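Local coordinates for putative cytoplasmic protein (Salmonella enterica subsp. enterica serovar Typhimurium, PDB 4J32) that probably acts as a type VI secretion amidase effector, a papain-like NlpC/P60 cysteine peptidase that hydrolyses peptidoglycan and is countered by the immunity protein Tai4, at residues Ile97-Leu100 with Thr101-Gly105; Asn113-Gln116 with Ser117-Ile120; Leu142-Gly145 with Ser146-Ser149. All coordinates share one frame; numbering follows the deposited sequence.

Contact 1. Residues Ile97-Leu100 with Thr101-Gly105; sequences IDYL and THTMG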
ATOM      1  N   ILE A  97     -14.389  12.416  24.031  1.00 18.62           N
ATOM      2  CA  ILE A  97     -14.181  13.776  24.548  1.00 19.49           C
ATOM      3  C   ILE A  97     -15.501  14.556  24.576  1.00 20.41           C
ATOM      4  O   ILE A  97     -15.856  15.160  25.612  1.00 21.23           O
ATOM      5  CB  ILE A  97     -13.091  14.526  23.741  1.00 19.96           C
ATOM      6  CG1 ILE A  97     -11.739  13.853  23.992  1.00 19.94           C
ATOM      7  CG2 ILE A  97     -13.021  16.007  24.199  1.00 19.55           C
ATOM      8  CD1 ILE A  97     -10.583  14.371  23.101  1.00 22.17           C
ATOM      9  N   ASP A  98     -16.235  14.528  23.469  1.00 20.00           N
ATOM     10  CA  ASP A  98     -17.491  15.271  23.372  0.50 21.98           C
ATOM     11  C   ASP A  98     -18.536  14.713  24.332  1.00 21.82           C
ATOM     12  O   ASP A  98     -19.301  15.474  24.943  1.00 21.82           O
ATOM     13  CB  ASP A  98     -18.024  15.259  21.945  0.50 23.23           C
ATOM     14  CG  ASP A  98     -17.248  16.177  21.023  0.50 24.53           C
ATOM     15  OD1 ASP A  98     -16.698  17.211  21.484  0.50 28.52           O
ATOM     16  OD2 ASP A  98     -17.199  15.866  19.818  0.50 26.95           O
ATOM     17  N   TYR A  99     -18.552  13.381  24.474  1.00 20.61           N
ATOM     18  CA  TYR A  99     -19.469  12.704  25.404  1.00 21.10           C
ATOM     19  C   TYR A  99     -19.274  13.214  26.828  1.00 21.89           C
ATOM     20  O   TYR A  99     -20.244  13.581  27.522  1.00 21.73           O
ATOM     21  CB  TYR A  99     -19.281  11.169  25.359  1.00 20.29           C
ATOM     22  CG  TYR A  99     -20.186  10.437  26.347  1.00 20.78           C
ATOM     23  CD1 TYR A  99     -21.476  10.022  25.977  1.00 22.65           C
ATOM     24  CD2 TYR A  99     -19.761  10.183  27.665  1.00 21.06           C
ATOM     25  CE1 TYR A  99     -22.324   9.342  26.909  1.00 22.72           C
ATOM     26  CE2 TYR A  99     -20.600   9.528  28.594  1.00 21.23           C
ATOM     27  CZ  TYR A  99     -21.863   9.104  28.202  1.00 22.23           C
ATOM     28  OH  TYR A  99     -22.660   8.477  29.124  1.00 24.95           O
ATOM     29  N   LEU A 100     -18.019  13.252  27.264  1.00 21.58           N
ATOM     30  CA  LEU A 100     -17.712  13.737  28.617  1.00 21.66           C
ATOM     31  C   LEU A 100     -18.086  15.218  28.807  1.00 23.22           C
ATOM     32  O   LEU A 100     -18.644  15.572  29.832  1.00 23.41           O
ATOM     33  CB  LEU A 100     -16.241  13.474  28.968  1.00 21.30           C
ATOM     34  CG  LEU A 100     -15.874  11.977  29.008  1.00 21.33           C
ATOM     35  CD1 LEU A 100     -14.383  11.830  28.838  1.00 23.17           C
ATOM     36  CD2 LEU A 100     -16.361  11.299  30.269  1.00 22.42           C
ATOM     37  N   THR A 101     -17.831  16.042  27.794  1.00 23.90           N
ATOM     38  CA  THR A 101     -18.173  17.471  27.829  1.00 26.45           C
ATOM     39  C   THR A 101     -19.671  17.629  28.087  1.00 27.26           C
ATOM     40  O   THR A 101     -20.088  18.537  28.811  1.00 28.89           O
ATOM     41  CB  THR A 101     -17.772  18.170  26.504  1.00 26.76           C
ATOM     42  OG1 THR A 101     -16.354  18.024  26.299  1.00 28.29           O
ATOM     43  CG2 THR A 101     -18.124  19.642  26.535  1.00 29.93           C
ATOM     44  N   HIS A 102     -20.473  16.719  27.530  1.00 26.98           N
ATOM     45  CA  HIS A 102     -21.924  16.861  27.603  1.00 30.09           C
ATOM     46  C   HIS A 102     -22.582  16.124  28.764  1.00 30.63           C
ATOM     47  O   HIS A 102     -23.765  16.326  29.019  1.00 32.44           O
ATOM     48  CB  HIS A 102     -22.572  16.497  26.268  1.00 30.46           C
ATOM     49  CG  HIS A 102     -22.364  17.537  25.217  1.00 33.77           C
ATOM     50  ND1 HIS A 102     -21.291  17.519  24.354  1.00 34.78           N
ATOM     51  CD2 HIS A 102     -23.064  18.657  24.924  1.00 37.49           C
ATOM     52  CE1 HIS A 102     -21.353  18.570  23.554  1.00 34.95           C
ATOM     53  NE2 HIS A 102     -22.415  19.279  23.884  1.00 38.90           N
ATOM     54  N   THR A 103     -21.820  15.300  29.476  1.00 29.59           N
ATOM     55  CA  THR A 103     -22.368  14.505  30.576  1.00 30.75           C
ATOM     56  C   THR A 103     -21.729  14.793  31.938  1.00 30.40           C
ATOM     57  O   THR A 103     -22.353  14.535  32.976  1.00 30.73           O
ATOM     58  CB  THR A 103     -22.264  12.963  30.293  1.00 30.24           C
ATOM     59  OG1 THR A 103     -20.886  12.586  30.240  1.00 30.45           O
ATOM     60  CG2 THR A 103     -22.927  12.598  28.964  1.00 30.51           C
ATOM     61  N   MET A 104     -20.494  15.298  31.949  1.00 29.41           N
ATOM     62  CA  MET A 104     -19.719  15.415  33.206  1.00 29.73           C
ATOM     63  C   MET A 104     -19.899  16.720  33.989  1.00 31.25           C
ATOM     64  O   MET A 104     -19.385  16.855  35.111  1.00 31.34           O
ATOM     65  CB  MET A 104     -18.227  15.217  32.937  1.00 28.96           C
ATOM     66  CG  MET A 104     -17.818  13.781  32.633  1.00 30.43           C
ATOM     67  SD  MET A 104     -17.926  12.741  34.074  1.00 34.61           S
ATOM     68  CE  MET A 104     -16.585  13.367  35.074  1.00 36.53           C
ATOM     69  N   GLY A 105     -20.598  17.684  33.409  1.00 31.35           N
ATOM     70  CA  GLY A 105     -20.779  18.957  34.077  1.00 33.64           C
ATOM     71  C   GLY A 105     -19.571  19.836  33.825  1.00 33.42           C
ATOM     72  O   GLY A 105     -18.758  19.564  32.918  1.00 32.12           O
TER

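Contact 2. Residues Asn113-Gln116 with Ser117-Ile120; sequences NPKQ and SDFI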
ATOM      1  N   ASN A 113      -1.767  25.072  27.244  1.00 30.77           N
ATOM      2  CA  ASN A 113      -0.368  24.628  27.175  1.00 32.44           C
ATOM      3  C   ASN A 113       0.044  23.854  28.419  1.00 32.02           C
ATOM      4  O   ASN A 113       1.013  24.242  29.090  1.00 33.89           O
ATOM      5  CB  ASN A 113       0.568  25.820  26.944  1.00 35.29           C
ATOM      6  CG  ASN A 113       0.155  26.653  25.761  1.00 37.47           C
ATOM      7  OD1 ASN A 113      -0.074  26.133  24.674  1.00 39.80           O
ATOM      8  ND2 ASN A 113       0.015  27.955  25.975  1.00 40.35           N
ATOM      9  N   PRO A 114      -0.692  22.771  28.732  1.00 30.78           N
ATOM     10  CA  PRO A 114      -0.559  22.073  30.010  1.00 30.90           C
ATOM     11  C   PRO A 114       0.717  21.238  30.130  1.00 33.25           C
ATOM     12  O   PRO A 114       1.260  20.766  29.108  1.00 33.55           O
ATOM     13  CB  PRO A 114      -1.793  21.184  30.037  1.00 29.32           C
ATOM     14  CG  PRO A 114      -2.028  20.850  28.598  1.00 28.52           C
ATOM     15  CD  PRO A 114      -1.718  22.130  27.880  1.00 28.32           C
ATOM     16  N   LYS A 115       1.203  21.110  31.365  1.00 34.28           N
ATOM     17  CA  LYS A 115       2.256  20.164  31.727  1.00 36.15           C
ATOM     18  C   LYS A 115       1.680  19.296  32.830  1.00 35.26           C
ATOM     19  O   LYS A 115       0.744  19.700  33.525  1.00 33.81           O
ATOM     20  CB  LYS A 115       3.499  20.870  32.282  1.00 37.99           C
ATOM     21  CG  LYS A 115       3.876  22.202  31.660  1.00 41.65           C
ATOM     22  CD  LYS A 115       5.003  22.871  32.458  1.00 43.36           C
ATOM     23  CE  LYS A 115       4.548  23.322  33.853  1.00 46.33           C
ATOM     24  NZ  LYS A 115       3.942  24.700  33.900  1.00 48.00           N
ATOM     25  N   GLN A 116       2.240  18.104  33.015  1.00 35.81           N
ATOM     26  CA  GLN A 116       1.744  17.196  34.042  1.00 35.41           C
ATOM     27  C   GLN A 116       1.713  17.862  35.427  1.00 34.97           C
ATOM     28  O   GLN A 116       0.792  17.644  36.203  1.00 34.27           O
ATOM     29  CB  GLN A 116       2.597  15.925  34.076  1.00 36.94           C
ATOM     30  CG  GLN A 116       2.283  14.969  32.933  1.00 39.30           C
ATOM     31  CD  GLN A 116       2.643  13.530  33.263  1.00 43.25           C
ATOM     32  OE1 GLN A 116       3.621  13.269  33.968  1.00 47.75           O
ATOM     33  NE2 GLN A 116       1.844  12.594  32.768  1.00 42.83           N
ATOM     34  N   SER A 117       2.715  18.682  35.709  1.00 36.07           N
ATOM     35  CA  SER A 117       2.831  19.361  36.999  1.00 36.05           C
ATOM     36  C   SER A 117       1.607  20.242  37.336  1.00 34.19           C
ATOM     37  O   SER A 117       1.297  20.441  38.513  1.00 34.13           O
ATOM     38  CB  SER A 117       4.141  20.138  37.088  1.00 38.88           C
ATOM     39  OG  SER A 117       4.157  21.274  36.242  1.00 39.63           O
ATOM     40  N   ASP A 118       0.902  20.718  36.304  1.00 32.37           N
ATOM     41  CA  ASP A 118      -0.299  21.564  36.473  1.00 30.77           C
ATOM     42  C   ASP A 118      -1.464  20.799  37.114  1.00 29.04           C
ATOM     43  O   ASP A 118      -2.407  21.403  37.632  1.00 28.20           O
ATOM     44  CB  ASP A 118      -0.762  22.120  35.124  1.00 30.08           C
ATOM     45  CG  ASP A 118       0.241  23.078  34.505  1.00 31.67           C
ATOM     46  OD1 ASP A 118       0.907  23.846  35.234  1.00 32.82           O
ATOM     47  OD2 ASP A 118       0.344  23.080  33.268  1.00 33.68           O
ATOM     48  N   PHE A 119      -1.394  19.471  37.084  1.00 27.60           N
ATOM     49  CA  PHE A 119      -2.508  18.639  37.539  1.00 27.12           C
ATOM     50  C   PHE A 119      -2.215  17.930  38.841  1.00 27.77           C
ATOM     51  O   PHE A 119      -3.031  17.145  39.333  1.00 27.09           O
ATOM     52  CB  PHE A 119      -2.942  17.660  36.434  1.00 25.16           C
ATOM     53  CG  PHE A 119      -3.481  18.347  35.225  1.00 25.11           C
ATOM     54  CD1 PHE A 119      -4.840  18.649  35.121  1.00 22.54           C
ATOM     55  CD2 PHE A 119      -2.616  18.755  34.204  1.00 25.41           C
ATOM     56  CE1 PHE A 119      -5.332  19.322  33.998  1.00 24.72           C
ATOM     57  CE2 PHE A 119      -3.095  19.439  33.084  1.00 27.27           C
ATOM     58  CZ  PHE A 119      -4.458  19.725  32.983  1.00 26.15           C
ATOM     59  N   ILE A 120      -1.052  18.226  39.417  1.00 29.50           N
ATOM     60  CA  ILE A 120      -0.645  17.597  40.676  1.00 31.11           C
ATOM     61  C   ILE A 120      -1.679  17.848  41.780  1.00 30.43           C
ATOM     62  O   ILE A 120      -2.232  18.942  41.882  1.00 30.29           O
ATOM     63  CB  ILE A 120       0.779  18.060  41.090  1.00 32.63           C
ATOM     64  CG1 ILE A 120       1.836  17.368  40.215  1.00 34.58           C
ATOM     65  CG2 ILE A 120       1.068  17.780  42.571  1.00 35.91           C
ATOM     66  CD1 ILE A 120       3.281  17.934  40.437  1.00 37.03           C
TER
HETATM   67  O   HOH W   1       1.221  25.095  32.092  1.00 33.82           O
HETATM   68  O   HOH W   2       2.875  23.571  36.704  1.00 43.74           O

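Contact 3. Residues Leu142-Gly145 with Ser146-Ser149; sequences LWNG and SICS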
ATOM      1  N   LEU A 142      -7.467   8.361  32.904  1.00 18.78           N
ATOM      2  CA  LEU A 142      -7.595   8.733  34.309  1.00 18.45           C
ATOM      3  C   LEU A 142      -6.260   9.231  34.824  1.00 19.02           C
ATOM      4  O   LEU A 142      -5.199   8.890  34.288  1.00 19.23           O
ATOM      5  CB  LEU A 142      -8.069   7.543  35.164  1.00 18.81           C
ATOM      6  CG  LEU A 142      -9.399   6.915  34.732  1.00 17.57           C
ATOM      7  CD1 LEU A 142      -9.703   5.804  35.696  1.00 17.17           C
ATOM      8  CD2 LEU A 142     -10.521   7.938  34.749  1.00 18.19           C
ATOM      9  N   TRP A 143      -6.337  10.053  35.861  1.00 18.67           N
ATOM     10  CA  TRP A 143      -5.187  10.716  36.449  1.00 20.41           C
ATOM     11  C   TRP A 143      -5.364  10.655  37.956  1.00 21.00           C
ATOM     12  O   TRP A 143      -6.428  11.034  38.480  1.00 20.70           O
ATOM     13  CB  TRP A 143      -5.141  12.174  35.927  1.00 19.80           C
ATOM     14  CG  TRP A 143      -4.196  13.086  36.644  1.00 21.57           C
ATOM     15  CD1 TRP A 143      -4.518  14.006  37.613  1.00 21.89           C
ATOM     16  CD2 TRP A 143      -2.778  13.179  36.460  1.00 21.83           C
ATOM     17  NE1 TRP A 143      -3.378  14.674  38.029  1.00 23.11           N
ATOM     18  CE2 TRP A 143      -2.304  14.185  37.335  1.00 24.50           C
ATOM     19  CE3 TRP A 143      -1.865  12.528  35.617  1.00 23.91           C
ATOM     20  CZ2 TRP A 143      -0.950  14.539  37.408  1.00 25.15           C
ATOM     21  CZ3 TRP A 143      -0.522  12.880  35.692  1.00 25.33           C
ATOM     22  CH2 TRP A 143      -0.083  13.882  36.577  1.00 26.90           C
ATOM     23  N   ASN A 144      -4.344  10.177  38.669  1.00 21.51           N
ATOM     24  CA  ASN A 144      -4.492  10.021  40.122  1.00 23.30           C
ATOM     25  C   ASN A 144      -3.796  11.103  40.954  1.00 24.48           C
ATOM     26  O   ASN A 144      -3.578  10.917  42.164  1.00 25.29           O
ATOM     27  CB  ASN A 144      -4.036   8.619  40.564  1.00 23.33           C
ATOM     28  CG  ASN A 144      -2.525   8.468  40.528  1.00 26.47           C
ATOM     29  OD1 ASN A 144      -1.811   9.366  40.064  1.00 24.48           O
ATOM     30  ND2 ASN A 144      -2.030   7.332  41.014  1.00 25.78           N
ATOM     31  N   GLY A 145      -3.447  12.222  40.317  1.00 24.93           N
ATOM     32  CA  GLY A 145      -2.683  13.288  40.972  1.00 27.30           C
ATOM     33  C   GLY A 145      -1.183  13.242  40.707  1.00 28.82           C
ATOM     34  O   GLY A 145      -0.471  14.212  40.961  1.00 30.68           O
ATOM     35  N   SER A 146      -0.714  12.106  40.194  1.00 29.06           N
ATOM     36  CA  SER A 146       0.705  11.857  39.945  1.00 30.78           C
ATOM     37  C   SER A 146       0.978  11.265  38.561  1.00 29.36           C
ATOM     38  O   SER A 146       1.971  11.615  37.928  1.00 30.14           O
ATOM     39  CB  SER A 146       1.255  10.866  40.977  1.00 32.01           C
ATOM     40  OG  SER A 146       1.066  11.350  42.287  1.00 36.13           O
ATOM     41  N   ILE A 147       0.123  10.343  38.112  1.00 27.44           N
ATOM     42  CA  ILE A 147       0.373   9.550  36.888  1.00 26.70           C
ATOM     43  C   ILE A 147      -0.963   9.243  36.211  1.00 24.00           C
ATOM     44  O   ILE A 147      -2.011   9.282  36.873  1.00 22.10           O
ATOM     45  CB  ILE A 147       1.102   8.182  37.171  1.00 27.67           C
ATOM     46  CG1 ILE A 147       0.240   7.271  38.079  1.00 27.19           C
ATOM     47  CG2 ILE A 147       2.512   8.399  37.730  1.00 31.09           C
ATOM     48  CD1 ILE A 147       0.636   5.779  38.100  1.00 29.09           C
ATOM     49  N   CYS A 148      -0.930   8.934  34.915  1.00 23.42           N
ATOM     50  CA  CYS A 148      -2.127   8.482  34.204  1.00 22.42           C
ATOM     51  C   CYS A 148      -2.289   6.985  34.421  1.00 22.23           C
ATOM     52  O   CYS A 148      -1.321   6.288  34.695  1.00 24.05           O
ATOM     53  CB  CYS A 148      -2.027   8.728  32.701  1.00 22.43           C
ATOM     54  SG  CYS A 148      -1.892  10.488  32.271  1.00 27.14           S
ATOM     55  N   SER A 149      -3.515   6.512  34.260  1.00 21.74           N
ATOM     56  CA  SER A 149      -3.837   5.092  34.453  1.00 21.88           C
ATOM     57  C   SER A 149      -3.236   4.218  33.345  1.00 23.30           C
ATOM     58  O   SER A 149      -3.045   3.019  33.541  1.00 23.60           O
ATOM     59  CB  SER A 149      -5.347   4.915  34.508  1.00 21.45           C
ATOM     60  OG  SER A 149      -5.987   5.589  33.431  1.00 20.15           O
TER
HETATM   61  O   HOH W   3      -1.231  10.716  43.468  1.00 38.84           O

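Contact 1. Residues Ile97-Leu100 with Thr101-Gly105
Thr103 lies across the Tyr99 ring at about a right angle, its methyl CG2 standing 3.8 Å from the ring centroid of Tyr99 and only 14° off the normal, a CH-pi contact over the face. The other branch of the same threonine turns back to the helix: Thr103 OG1 donates to Tyr99 O at 3.0 Å, entering from above the carbonyl plane. With chi1 at 178°, the tyrosine ring swings beside its own carbonyl carbon, toward the following turn, where one threonine can hold both its ring face and its carbonyl. His102 also folds back. Its ND1 donates to Asp98 O over 2.9 Å in a nearly straight bond (161° at the hydrogen), and the acceptor lies close to the imidazole plane, which restrains the ring's rotation; this bond also identifies ND1 as protonated. His102 N reaches the same oxygen from the opposite face of the carbonyl. Ile97 O is likewise gripped twice, by Thr101 N and by Thr101 OG1, the hydroxyl at 3.0 Å. On the inner side Leu100 and Met104 run alongside each other, with Leu100 CD2 3.7 Å from Met104 CG, while Met104 N closes onto Leu100 O at 2.8 Å. Both side chains pack on Ile125 and Trp171 of the central sheet. Thr103 and Met104 line a pocket holding 2-ethoxyethanol together with Asn15, Phe70 and Pro71. Thr101, His102 and Thr103 thus return donors to carbonyls one turn back near the C-terminal end of amphipathic helix 93-103 of the papain-like fold, before Gly105 leaves helical angles with positive phi.

Contact 2. Residues Asn113-Gln116 with Ser117-Ile120
Lys115 O receives Asp118 N at 3.0 Å and Gln116 O receives Phe119 N, also at 3.0 Å, so the chain passes from the extended Pro114-Lys115 backbone into a short 3-10 turn. Asp118 turns back to the start of this turn: its OD2 accepts Lys115 N at 2.9 Å in an almost straight bond (168°), approached from above the carboxylate plane. The carboxylate of Asp118 thus holds the N-H of Lys115 at the mouth of the turn, while the carbonyl of the same lysine takes Asp118 N. The lysine chain, bent at chi3 and chi4, curls over the same carboxylate, and its NZ makes a long, weak salt bridge of 3.4 Å to Asp118 OD1. Two waters complete the net. One accepts from Lys115 NZ and donates to Asn113 O and Asp118 OD2; the other donates to Asp118 OD1 and joins Ser117 OG, with a weak link to NZ. Beneath this polar layer Phe119 presents its edge to the proline, its CE2 3.7 Å from Pro114 CB. The segment 113-120 lies in the loop between strands 109-112 and 124-131: Phe119 packs on Leu109 and Val111 of the edge strand and on Leu170 of strand 164-172, Pro114 rests on Pro165, and Asn113 is hydrogen-bonded through its backbone to Glu166.

Contact 3. Residues Leu142-Gly145 with Ser146-Ser149
Asn144 OD1 sits at the heart of this turn, accepting Ile147 N at 2.9 Å and Ser146 N at 3.0 Å from opposite faces of the amide plane. The side chain takes the position between its backbone N and carbonyl carbon (chi1 74°), which brings the amide oxygen over the turn, and the bond to Ser146 N makes an Asx turn. Asn144 N in return donates to Ile147 O at 3.1 Å. Gly145 supplies the positive phi needed at the bend, and a water donates to Asn144 O and joins Ser146 OG. Trp143 lies across the other side of the loop: the backbone N of Gly145, Ser146 and Ile147 stand over one face of the indole, offset toward its rim, while Cys148 SG meets the ring edge, 3.9 Å from Trp143 CE3. The indole is held in place by a bond from its NE1 to Phe119 O. Farther from the bend, Ser149 N donates to Leu142 O at 2.9 Å, and Ser149 OG accepts Leu142 N at 3.2 Å, standing in for a backbone oxygen. Trp143 and Cys148 thus form a non-hydrogen-bonded antiparallel pair, with Cys148 CA close to Leu142 O. Outside, Asn144 and Ser149 touch Trp23 of helix 19-28, Trp143 packs on Ile126, and Cys148 N bonds to Gln151 OE1. Cys148 can form a disulfide with Cys152, but none is present in this crystal. The motif is an Asx turn in a tight chain reversal, with hairpin-like antiparallel pairing and one beta bridge, leading out of edge strand 138-143 of the four-stranded sheet.

All three are local: contact 1 along a helix end, contacts 2 and 3 in loops flanking the four-stranded sheet. Contact 1 sets a buried side (Ile97, Tyr99, Leu100, Met104) against an exposed one (Thr101, His102, Thr103). Contact 2 is mostly surface, its centre about 18 Å from that of the chain, with only Pro114 and Phe119 buried; contact 3 is intermediate, burying Leu142 and Trp143. The indole bond to Phe119 O joins contacts 2 and 3, and Ile120, Gly145 and Ser146 share one 2-ethoxyethanol pocket. Chemistry follows place: hydroxyl and imidazole donors on helix carbonyls, a charged, water-bridged loop, then a neutral amide oxygen and an indole face.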